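Local coordinates for protein fructose-bisphosphate aldolase (Plasmodium falciparum, PDB 4TR9) that is a class I fructose-bisphosphate aldolase, an enzyme family built on the TIM barrel of parallel strands ringed by helices, at residues K28-G33 against P301-F306; R262-T267 against P273-L278; A23-K28 against N107-I112. One frame throughout, in Å; residues are numbered along the deposited sequence.

Interaction 1: K28-G33 against P301-F306; sequences KLVQAG and PWALTF
V30, just past the end of helix 16-29, leans on A303 and T305 of strand 303-308, and its side chain carries the contact from this side. At the root, V30 CB lies 3.8 Å from A303 CB, methine against methyl. The backbone joins in there too, since V30 O comes to 3.7 Å from A303 CB. V30 CG1, placed anti to the carbonyl carbon (chi1 -69°), is the branch that meets T305 CG2 at 3.8 Å. The other branch, V30 CG2, touches A303 CB more loosely at 4.2 Å. V30 and T305 approach each other at a slant, methyl to methyl; T305 OG1 is hydrogen-bonded to K34 O, while the methyl CG2 faces V30. A303 and T305, two apart on the strand, both point toward V30, whereas L304 between them points away and packs on L264 of helix 253-267. Before and after V30 the main chain is tied, L29 O to S80 OG and G33 O to S342 OG. The side-chain contacts are all aliphatic, with the V30 carbonyl O joining them, and fit the N-terminal mouth of a TIM barrel, where the chain leaves helix 16-29 for strand 35-39 past the start of the last strand.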
# COMPACT_ATOMS: atom_id res chain seq x y z
N LYS A 28 22.83 -9.52 22.40
CA LYS A 28 23.18 -9.78 23.79
C LYS A 28 21.94 -10.03 24.64
O LYS A 28 21.98 -10.80 25.60
CB LYS A 28 24.00 -8.62 24.35
CG LYS A 28 24.57 -8.84 25.74
CD LYS A 28 25.71 -7.87 26.01
CE LYS A 28 25.32 -6.44 25.66
NZ LYS A 28 26.46 -5.49 25.80
N LEU A 29 20.83 -9.39 24.28
CA LEU A 29 19.57 -9.58 24.99
C LEU A 29 19.00 -10.98 24.73
O LEU A 29 18.25 -11.51 25.55
CB LEU A 29 18.55 -8.52 24.57
CG LEU A 29 18.75 -7.12 25.16
CD1 LEU A 29 17.74 -6.15 24.57
CD2 LEU A 29 18.64 -7.16 26.68
N VAL A 30 19.35 -11.55 23.58
CA VAL A 30 18.90 -12.90 23.24
C VAL A 30 20.07 -13.88 23.29
O VAL A 30 20.12 -14.84 22.52
CB VAL A 30 18.24 -12.94 21.85
CG1 VAL A 30 16.91 -12.20 21.88
CG2 VAL A 30 19.16 -12.36 20.79
N GLN A 31 21.01 -13.63 24.20
CA GLN A 31 22.17 -14.49 24.38
C GLN A 31 21.72 -15.90 24.77
O GLN A 31 20.64 -16.07 25.35
CB GLN A 31 23.11 -13.91 25.44
CG GLN A 31 24.52 -14.49 25.43
CD GLN A 31 25.45 -13.80 26.41
OE1 GLN A 31 25.01 -13.00 27.24
NE2 GLN A 31 26.74 -14.10 26.32
N ALA A 32 22.54 -16.89 24.45
CA ALA A 32 22.19 -18.30 24.63
C ALA A 32 21.74 -18.62 26.05
O ALA A 32 22.50 -18.47 27.01
CB ALA A 32 23.38 -19.18 24.25
N GLY A 33 20.49 -19.06 26.17
CA GLY A 33 19.95 -19.49 27.45
C GLY A 33 19.37 -18.38 28.30
O GLY A 33 18.81 -18.64 29.37
N PRO A 301 16.79 -19.99 12.87
CA PRO A 301 17.56 -18.87 12.31
C PRO A 301 17.70 -17.70 13.28
O PRO A 301 18.67 -16.95 13.21
CB PRO A 301 16.72 -18.46 11.09
CG PRO A 301 16.03 -19.70 10.68
CD PRO A 301 15.72 -20.43 11.96
N TRP A 302 16.72 -17.55 14.17
CA TRP A 302 16.79 -16.53 15.22
C TRP A 302 16.63 -17.18 16.59
O TRP A 302 16.16 -18.30 16.70
CB TRP A 302 15.71 -15.46 15.02
CG TRP A 302 14.89 -15.62 13.77
CD1 TRP A 302 14.93 -14.82 12.67
CD2 TRP A 302 13.90 -16.62 13.51
NE1 TRP A 302 14.03 -15.26 11.73
CE2 TRP A 302 13.39 -16.37 12.22
CE3 TRP A 302 13.41 -17.71 14.23
CZ2 TRP A 302 12.41 -17.17 11.64
CZ3 TRP A 302 12.43 -18.50 13.65
CH2 TRP A 302 11.94 -18.22 12.37
N ALA A 303 17.04 -16.46 17.63
CA ALA A 303 16.86 -16.94 18.99
C ALA A 303 15.41 -16.77 19.43
O ALA A 303 14.90 -15.65 19.48
CB ALA A 303 17.80 -16.21 19.94
N LEU A 304 14.75 -17.88 19.74
CA LEU A 304 13.37 -17.84 20.19
C LEU A 304 13.29 -17.99 21.70
O LEU A 304 13.08 -19.09 22.22
CB LEU A 304 12.54 -18.93 19.49
CG LEU A 304 12.51 -18.84 17.97
CD1 LEU A 304 11.52 -19.83 17.38
CD2 LEU A 304 12.16 -17.43 17.53
N THR A 305 13.46 -16.88 22.40
CA THR A 305 13.44 -16.88 23.86
C THR A 305 12.18 -16.21 24.39
O THR A 305 11.13 -16.23 23.74
CB THR A 305 14.69 -16.19 24.43
OG1 THR A 305 14.54 -16.03 25.85
CG2 THR A 305 14.89 -14.82 23.79
N PHE A 306 12.27 -15.62 25.58
CA PHE A 306 11.09 -15.11 26.27
C PHE A 306 11.25 -13.67 26.77
O PHE A 306 12.35 -13.22 27.07
CB PHE A 306 10.75 -16.02 27.45
CG PHE A 306 11.85 -16.13 28.48
CD1 PHE A 306 11.88 -15.29 29.58
CD2 PHE A 306 12.85 -17.07 28.34
CE1 PHE A 306 12.89 -15.39 30.52
CE2 PHE A 306 13.87 -17.18 29.27
CZ PHE A 306 13.88 -16.34 30.37

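Interaction 2: R262-T267 against P273-L278; sequences RTLRRT and PGVVFL
L264 on helix 253-267 and F277 on strand 274-277 reach for each other from opposite directions. L264 CD1 meets the far end of the ring, 3.6 Å from F277 CZ, with CE1 a little further off. The methyl approaches the ring obliquely. The phenyl extends this far because CG of F277 is anti to its carbonyl carbon (chi1 -69°), swinging the ring toward the helix. V275 takes a face of that ring: its CG1 lies 4.1 Å above the F277 ring plane, over the centre. V275 CG1 is also 4.4 Å from L264 CD1, so the three side chains close up as a small apolar cluster. This is the helix-to-strand packing of a TIM barrel, a helix and the strand that follows it joined by a short loop, with V275 directed toward the helix and the ring of F277 reaching it, while V276 between them lies against T305 and S307. W302 and L304 also lie against L264. Within the helix segment T267 OG1 donates to T263 O over 2.7 Å, with the hydroxyl 23° off the carbonyl plane. On the helix's outer side R266 forms a salt bridge with E232 of a neighbouring subunit.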
# COMPACT_ATOMS: atom_id res chain seq x y z
N ARG A 262 6.26 -22.16 12.16
CA ARG A 262 5.85 -21.99 10.77
C ARG A 262 5.48 -20.53 10.48
O ARG A 262 5.82 -19.99 9.43
CB ARG A 262 4.67 -22.90 10.43
CG ARG A 262 4.30 -22.90 8.95
CD ARG A 262 3.02 -23.67 8.69
NE ARG A 262 1.84 -22.92 9.10
CZ ARG A 262 0.59 -23.35 8.93
NH1 ARG A 262 -0.43 -22.60 9.33
NH2 ARG A 262 0.37 -24.53 8.37
N THR A 263 4.77 -19.91 11.42
CA THR A 263 4.34 -18.53 11.27
C THR A 263 5.53 -17.57 11.22
O THR A 263 5.56 -16.63 10.43
CB THR A 263 3.40 -18.10 12.41
OG1 THR A 263 2.30 -19.02 12.50
CG2 THR A 263 2.87 -16.69 12.18
N LEU A 264 6.52 -17.82 12.07
CA LEU A 264 7.70 -16.97 12.14
C LEU A 264 8.60 -17.14 10.92
O LEU A 264 9.12 -16.16 10.39
CB LEU A 264 8.50 -17.27 13.42
CG LEU A 264 7.81 -16.91 14.74
CD1 LEU A 264 8.70 -17.25 15.92
CD2 LEU A 264 7.42 -15.44 14.76
N ARG A 265 8.78 -18.39 10.48
CA ARG A 265 9.62 -18.67 9.33
C ARG A 265 9.06 -18.07 8.05
O ARG A 265 9.81 -17.75 7.13
CB ARG A 265 9.80 -20.18 9.16
CG ARG A 265 10.67 -20.83 10.23
CD ARG A 265 10.86 -22.31 9.97
NE ARG A 265 11.49 -22.56 8.68
CZ ARG A 265 12.81 -22.59 8.48
NH1 ARG A 265 13.29 -22.82 7.27
NH2 ARG A 265 13.64 -22.38 9.49
N ARG A 266 7.74 -17.91 8.00
CA ARG A 266 7.08 -17.36 6.82
C ARG A 266 7.11 -15.83 6.78
O ARG A 266 6.85 -15.24 5.74
CB ARG A 266 5.63 -17.84 6.75
CG ARG A 266 5.45 -19.29 6.34
CD ARG A 266 3.97 -19.66 6.34
NE ARG A 266 3.74 -21.03 5.89
CZ ARG A 266 2.55 -21.62 5.86
NH1 ARG A 266 2.43 -22.87 5.44
NH2 ARG A 266 1.47 -20.95 6.26
N THR A 267 7.43 -15.20 7.91
CA THR A 267 7.28 -13.75 8.01
C THR A 267 8.53 -13.01 8.49
O THR A 267 8.76 -11.87 8.09
CB THR A 267 6.12 -13.39 8.96
OG1 THR A 267 6.33 -14.02 10.23
CG2 THR A 267 4.79 -13.87 8.38
N PRO A 273 17.85 -10.62 15.13
CA PRO A 273 18.70 -11.48 15.96
C PRO A 273 17.91 -12.45 16.83
O PRO A 273 18.42 -13.52 17.17
CB PRO A 273 19.46 -10.47 16.83
CG PRO A 273 18.59 -9.27 16.87
CD PRO A 273 17.94 -9.20 15.52
N GLY A 274 16.68 -12.09 17.19
CA GLY A 274 15.87 -12.95 18.02
C GLY A 274 14.42 -12.53 18.17
O GLY A 274 14.01 -11.45 17.73
N VAL A 275 13.63 -13.40 18.80
CA VAL A 275 12.22 -13.14 19.06
C VAL A 275 11.89 -13.46 20.52
O VAL A 275 12.12 -14.58 20.98
CB VAL A 275 11.32 -13.98 18.13
CG1 VAL A 275 9.88 -13.97 18.63
CG2 VAL A 275 11.40 -13.46 16.70
N VAL A 276 11.37 -12.47 21.23
CA VAL A 276 11.05 -12.63 22.64
C VAL A 276 9.55 -12.77 22.88
O VAL A 276 8.81 -11.78 22.84
CB VAL A 276 11.61 -11.46 23.48
CG1 VAL A 276 13.07 -11.68 23.79
CG2 VAL A 276 11.41 -10.14 22.74
N PHE A 277 9.09 -13.99 23.11
CA PHE A 277 7.67 -14.26 23.29
C PHE A 277 7.11 -13.66 24.58
O PHE A 277 7.83 -13.49 25.56
CB PHE A 277 7.40 -15.77 23.27
CG PHE A 277 7.62 -16.40 21.93
CD1 PHE A 277 6.69 -16.24 20.92
CD2 PHE A 277 8.75 -17.17 21.69
CE1 PHE A 277 6.89 -16.83 19.68
CE2 PHE A 277 8.95 -17.76 20.46
CZ PHE A 277 8.02 -17.59 19.45
N LEU A 278 5.82 -13.35 24.56
CA LEU A 278 5.13 -12.86 25.75
C LEU A 278 4.26 -13.98 26.33
O LEU A 278 3.65 -14.75 25.59
CB LEU A 278 4.29 -11.62 25.42
CG LEU A 278 3.26 -11.71 24.29
CD1 LEU A 278 1.88 -12.09 24.82
CD2 LEU A 278 3.20 -10.40 23.53

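Interaction 3: A23-K28 against N107-I112; sequences ATTAQK and NIIPGI
At the N-terminal mouth of the TIM barrel, K28 and T25 of helix 16-29 meet I109, the first residue of strand 109-113. One atom of I109 does the touching. Its CD1 sits at the end of an extended branch (chi2 177°), which carries the methyl out from the strand to the helix. The closest approach is to the lysine chain, with K28 CE 3.6 Å from I109 CD1. K28 CG touches the same I109 methyl at 4.1 Å. The bend at chi3 (49°) brings CE back toward the isoleucine methyl, which CG reaches independently of that bend; the two side chains meet at a slant. T25, one helical turn earlier, adds its methyl, CG2 being 4.2 Å from I109 CD1. Its hydroxyl is occupied within the helix, bonded to the carbonyl O of E21. The contact is thus aliphatic throughout, buried at T25 and at the protein surface at K28. Behind I109 the strand is bonded through its backbone to S80 and A82 of strand 79-84, while P110 packs on V100 and H104 of helix 99-105. On helix 16-29, between T25 and K28, A26 and Q27 lie against P273, just ahead of strand 274-277.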
# COMPACT_ATOMS: atom_id res chain seq x y z
N ALA A 23 23.15 -3.43 17.27
CA ALA A 23 23.27 -4.83 16.88
C ALA A 23 23.86 -5.67 18.01
O ALA A 23 23.49 -6.82 18.20
CB ALA A 23 24.12 -4.96 15.63
N THR A 24 24.79 -5.07 18.76
CA THR A 24 25.42 -5.75 19.88
C THR A 24 24.42 -5.99 21.01
O THR A 24 24.32 -7.10 21.54
CB THR A 24 26.61 -4.94 20.43
OG1 THR A 24 27.63 -4.84 19.42
CG2 THR A 24 27.20 -5.61 21.66
N THR A 25 23.68 -4.94 21.37
CA THR A 25 22.70 -5.02 22.45
C THR A 25 21.58 -5.99 22.12
O THR A 25 21.13 -6.75 22.98
CB THR A 25 22.10 -3.63 22.75
OG1 THR A 25 23.15 -2.70 23.06
CG2 THR A 25 21.14 -3.70 23.92
N ALA A 26 21.14 -5.98 20.87
CA ALA A 26 20.05 -6.85 20.42
C ALA A 26 20.42 -8.32 20.53
O ALA A 26 19.62 -9.13 21.00
CB ALA A 26 19.66 -6.51 18.99
N GLN A 27 21.62 -8.67 20.10
CA GLN A 27 22.09 -10.05 20.15
C GLN A 27 22.38 -10.47 21.59
O GLN A 27 22.20 -11.63 21.95
CB GLN A 27 23.34 -10.22 19.28
CG GLN A 27 23.90 -11.64 19.27
CD GLN A 27 22.96 -12.65 18.64
OE1 GLN A 27 22.14 -12.30 17.79
NE2 GLN A 27 23.06 -13.90 19.06
N LYS A 28 22.83 -9.52 22.40
CA LYS A 28 23.18 -9.78 23.79
C LYS A 28 21.94 -10.03 24.64
O LYS A 28 21.98 -10.80 25.60
CB LYS A 28 24.00 -8.62 24.35
CG LYS A 28 24.57 -8.84 25.74
CD LYS A 28 25.71 -7.87 26.01
CE LYS A 28 25.32 -6.44 25.66
NZ LYS A 28 26.46 -5.49 25.80
N ASN A 107 24.82 -8.15 35.52
CA ASN A 107 24.97 -8.27 34.07
C ASN A 107 23.63 -8.17 33.34
O ASN A 107 23.46 -8.73 32.26
CB ASN A 107 25.68 -9.59 33.72
CG ASN A 107 26.20 -9.62 32.29
OD1 ASN A 107 26.46 -8.58 31.69
ND2 ASN A 107 26.35 -10.82 31.74
N ILE A 108 22.69 -7.44 33.94
CA ILE A 108 21.36 -7.30 33.35
C ILE A 108 21.19 -5.93 32.70
O ILE A 108 21.41 -4.90 33.34
CB ILE A 108 20.26 -7.51 34.41
CG1 ILE A 108 20.39 -8.90 35.04
CG2 ILE A 108 18.88 -7.34 33.78
CD1 ILE A 108 19.33 -9.20 36.08
N ILE A 109 20.79 -5.93 31.44
CA ILE A 109 20.60 -4.70 30.68
C ILE A 109 19.27 -4.04 31.00
O ILE A 109 18.21 -4.66 30.85
CB ILE A 109 20.68 -4.96 29.17
CG1 ILE A 109 22.00 -5.64 28.80
CG2 ILE A 109 20.51 -3.66 28.39
CD1 ILE A 109 22.11 -5.99 27.33
N PRO A 110 19.31 -2.78 31.46
CA PRO A 110 18.10 -2.01 31.78
C PRO A 110 17.25 -1.70 30.55
O PRO A 110 17.78 -1.28 29.52
CB PRO A 110 18.65 -0.72 32.39
CG PRO A 110 20.05 -1.06 32.82
CD PRO A 110 20.53 -2.04 31.80
N GLY A 111 15.94 -1.92 30.66
CA GLY A 111 15.02 -1.61 29.58
C GLY A 111 13.92 -0.69 30.07
O GLY A 111 13.69 -0.58 31.28
N ILE A 112 13.24 -0.02 29.15
CA ILE A 112 12.23 0.96 29.53
C ILE A 112 10.98 0.91 28.65
O ILE A 112 11.06 0.83 27.42
CB ILE A 112 12.82 2.40 29.50
CG1 ILE A 112 11.76 3.43 29.89
CG2 ILE A 112 13.43 2.71 28.14
CD1 ILE A 112 11.25 3.28 31.30

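Overall arrangement
Interactions 1 and 3 share K28 and helix 16-29, with centres about 11 Å apart; interaction 2 is also about 11 Å from interaction 1, but about 19 Å from interaction 3. All three reach the same parallel sheet, that of the barrel. Along the chain the segments of interactions 1 and 3 interleave, whereas the whole of interaction 2 falls between the two halves of interaction 1. Strands 303-308 and 274-277 are neighbours, probably hydrogen-bonded from A303 O to V275 N (2.7 Å) and from T305 N to V275 O (3.0 Å). Helix 16-29 and the residues just after it thus touch strands 109-113 and 303-308, while interaction 2 places helix 253-267 against strand 274-277.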